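Local coordinates for ABC transporter sugar binding protein (PDB 3UOR) that probably binds maltose or a related sugar in the periplasm as the substrate-capturing component of an ABC transporter, at residues T31-A36 against H59-N64. Numbering follows the deposited sequence.
Sequences TVRFWA and HVDVQN
Phe34, His59 and Asp61 bury the most surface where strands 31-36 and 59-64 pair in parallel. Phe34 bonds through its backbone in both directions: its N donates to Asp61 O (3.0 Å), and its O accepts from Gln63 N (2.9 Å). With CG anti to the backbone N (chi1 177°), the Phe34 ring runs beside Val62 and brings CD2 to 4.0 Å from Val62 CG2, while Val60 CG1 lies at the ring edge. The strands are parallel and joined by helix 39-52, so the unit is a beta-alpha-beta crossover, a recurring element of the lobes of periplasmic binding proteins; the helix covers this face, with Val44 against Phe34 and Phe51 against Val60. Leu320 and Leu324 of helix 314-324 also touch Phe34. On the other face, the His59 ring presents its edge to Thr31, with CD2 3.0 Å from Thr31 OG1 in the ring plane. Asp61 N donates to Val32 O (2.8 Å). Its carboxylate lies alongside Arg33 without a salt bridge, OD2 being 3.9 Å from Arg33 CG but 5.7 Å from Arg33 NE.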
loop_
_atom_site.group_PDB
_atom_site.type_symbol
_atom_site.label_atom_id
_atom_site.label_comp_id
_atom_site.label_asym_id
_atom_site.label_seq_id
_atom_site.Cartn_x
_atom_site.Cartn_y
_atom_site.Cartn_z
ATOM N N THR A 31 -7.272 8.691 30.590
ATOM C CA THR A 31 -6.761 7.552 29.844
ATOM C C THR A 31 -7.436 7.376 28.491
ATOM O O THR A 31 -8.659 7.297 28.386
ATOM C CB THR A 31 -6.840 6.244 30.640
ATOM O OG1 THR A 31 -5.839 6.256 31.665
ATOM C CG2 THR A 31 -6.584 5.056 29.727
ATOM N N VAL A 32 -6.603 7.319 27.459
ATOM C CA VAL A 32 -7.030 7.060 26.094
ATOM C C VAL A 32 -6.609 5.646 25.682
ATOM O O VAL A 32 -5.468 5.234 25.910
ATOM C CB VAL A 32 -6.419 8.111 25.148
ATOM C CG1 VAL A 32 -6.392 7.614 23.736
ATOM C CG2 VAL A 32 -7.207 9.405 25.250
ATOM N N ARG A 33 -7.534 4.891 25.102
ATOM C CA ARG A 33 -7.203 3.559 24.610
ATOM C C ARG A 33 -6.945 3.563 23.107
ATOM O O ARG A 33 -7.815 3.903 22.297
ATOM C CB ARG A 33 -8.273 2.542 24.987
ATOM C CG ARG A 33 -8.316 2.250 26.483
ATOM C CD ARG A 33 -9.329 1.167 26.787
ATOM N NE ARG A 33 -10.621 1.462 26.171
ATOM C CZ ARG A 33 -11.260 0.651 25.332
ATOM N NH1 ARG A 33 -10.736 -0.530 25.005
ATOM N NH2 ARG A 33 -12.431 1.023 24.827
ATOM N N PHE A 34 -5.728 3.164 22.762
ATOM C CA PHE A 34 -5.212 3.205 21.401
ATOM C C PHE A 34 -4.875 1.779 20.953
ATOM O O PHE A 34 -3.974 1.148 21.502
ATOM C CB PHE A 34 -3.956 4.088 21.393
ATOM C CG PHE A 34 -3.259 4.169 20.069
ATOM C CD1 PHE A 34 -3.904 3.826 18.893
ATOM C CD2 PHE A 34 -1.953 4.614 20.002
ATOM C CE1 PHE A 34 -3.250 3.907 17.670
ATOM C CE2 PHE A 34 -1.295 4.703 18.792
ATOM C CZ PHE A 34 -1.947 4.350 17.618
ATOM N N TRP A 35 -5.614 1.267 19.977
ATOM C CA TRP A 35 -5.332 -0.056 19.423
ATOM C C TRP A 35 -4.501 0.058 18.151
ATOM O O TRP A 35 -4.828 0.839 17.265
ATOM C CB TRP A 35 -6.619 -0.788 19.082
ATOM C CG TRP A 35 -7.433 -1.190 20.242
ATOM C CD1 TRP A 35 -7.205 -0.900 21.556
ATOM C CD2 TRP A 35 -8.634 -1.969 20.201
ATOM N NE1 TRP A 35 -8.196 -1.452 22.339
ATOM C CE2 TRP A 35 -9.082 -2.114 21.527
ATOM C CE3 TRP A 35 -9.374 -2.556 19.167
ATOM C CZ2 TRP A 35 -10.238 -2.823 21.846
ATOM C CZ3 TRP A 35 -10.510 -3.259 19.482
ATOM C CH2 TRP A 35 -10.937 -3.385 20.812
ATOM N N ALA A 36 -3.430 -0.726 18.066
ATOM C CA ALA A 36 -2.563 -0.725 16.899
ATOM C C ALA A 36 -2.146 -2.171 16.646
ATOM O O ALA A 36 -2.364 -3.024 17.502
ATOM C CB ALA A 36 -1.366 0.149 17.152
ATOM N N HIS A 59 -2.826 9.783 29.805
ATOM C CA HIS A 59 -2.234 8.455 29.733
ATOM C C HIS A 59 -2.746 7.746 28.483
ATOM O O HIS A 59 -3.937 7.794 28.175
ATOM C CB HIS A 59 -2.552 7.630 30.981
ATOM C CG HIS A 59 -2.322 6.158 30.809
ATOM N ND1 HIS A 59 -1.086 5.628 30.503
ATOM C CD2 HIS A 59 -3.168 5.105 30.903
ATOM C CE1 HIS A 59 -1.183 4.312 30.411
ATOM N NE2 HIS A 59 -2.436 3.970 30.652
ATOM N N VAL A 60 -1.835 7.109 27.755
ATOM C CA VAL A 60 -2.197 6.370 26.556
ATOM C C VAL A 60 -1.974 4.878 26.770
ATOM O O VAL A 60 -0.847 4.432 27.001
ATOM C CB VAL A 60 -1.374 6.813 25.341
ATOM C CG1 VAL A 60 -1.816 6.031 24.126
ATOM C CG2 VAL A 60 -1.512 8.317 25.112
ATOM N N ASP A 61 -3.055 4.113 26.701
ATOM C CA ASP A 61 -2.964 2.676 26.848
ATOM C C ASP A 61 -2.894 2.047 25.468
ATOM O O ASP A 61 -3.905 1.950 24.768
ATOM C CB ASP A 61 -4.171 2.144 27.622
ATOM C CG ASP A 61 -4.240 0.629 27.629
ATOM O OD1 ASP A 61 -3.185 -0.025 27.467
ATOM O OD2 ASP A 61 -5.357 0.091 27.790
ATOM N N VAL A 62 -1.696 1.634 25.069
ATOM C CA VAL A 62 -1.512 1.035 23.750
ATOM C C VAL A 62 -1.696 -0.481 23.792
ATOM O O VAL A 62 -1.018 -1.183 24.545
ATOM C CB VAL A 62 -0.137 1.378 23.141
ATOM C CG1 VAL A 62 0.018 0.710 21.786
ATOM C CG2 VAL A 62 0.023 2.883 23.000
ATOM N N GLN A 63 -2.633 -0.975 22.991
ATOM C CA GLN A 63 -2.887 -2.406 22.884
ATOM C C GLN A 63 -2.421 -2.881 21.523
ATOM O O GLN A 63 -2.756 -2.281 20.495
ATOM C CB GLN A 63 -4.378 -2.711 23.043
ATOM C CG GLN A 63 -4.870 -2.767 24.479
ATOM C CD GLN A 63 -4.540 -4.090 25.146
ATOM O OE1 GLN A 63 -3.559 -4.199 25.885
ATOM N NE2 GLN A 63 -5.355 -5.108 24.877
ATOM N N ASN A 64 -1.646 -3.961 21.525
ATOM C CA ASN A 64 -1.154 -4.568 20.294
ATOM C C ASN A 64 -2.066 -5.700 19.872
ATOM O O ASN A 64 -2.081 -6.762 20.488
ATOM C CB ASN A 64 0.275 -5.091 20.484
ATOM C CG ASN A 64 0.842 -5.741 19.227
ATOM O OD1 ASN A 64 0.106 -6.168 18.336
ATOM N ND2 ASN A 64 2.160 -5.824 19.159
#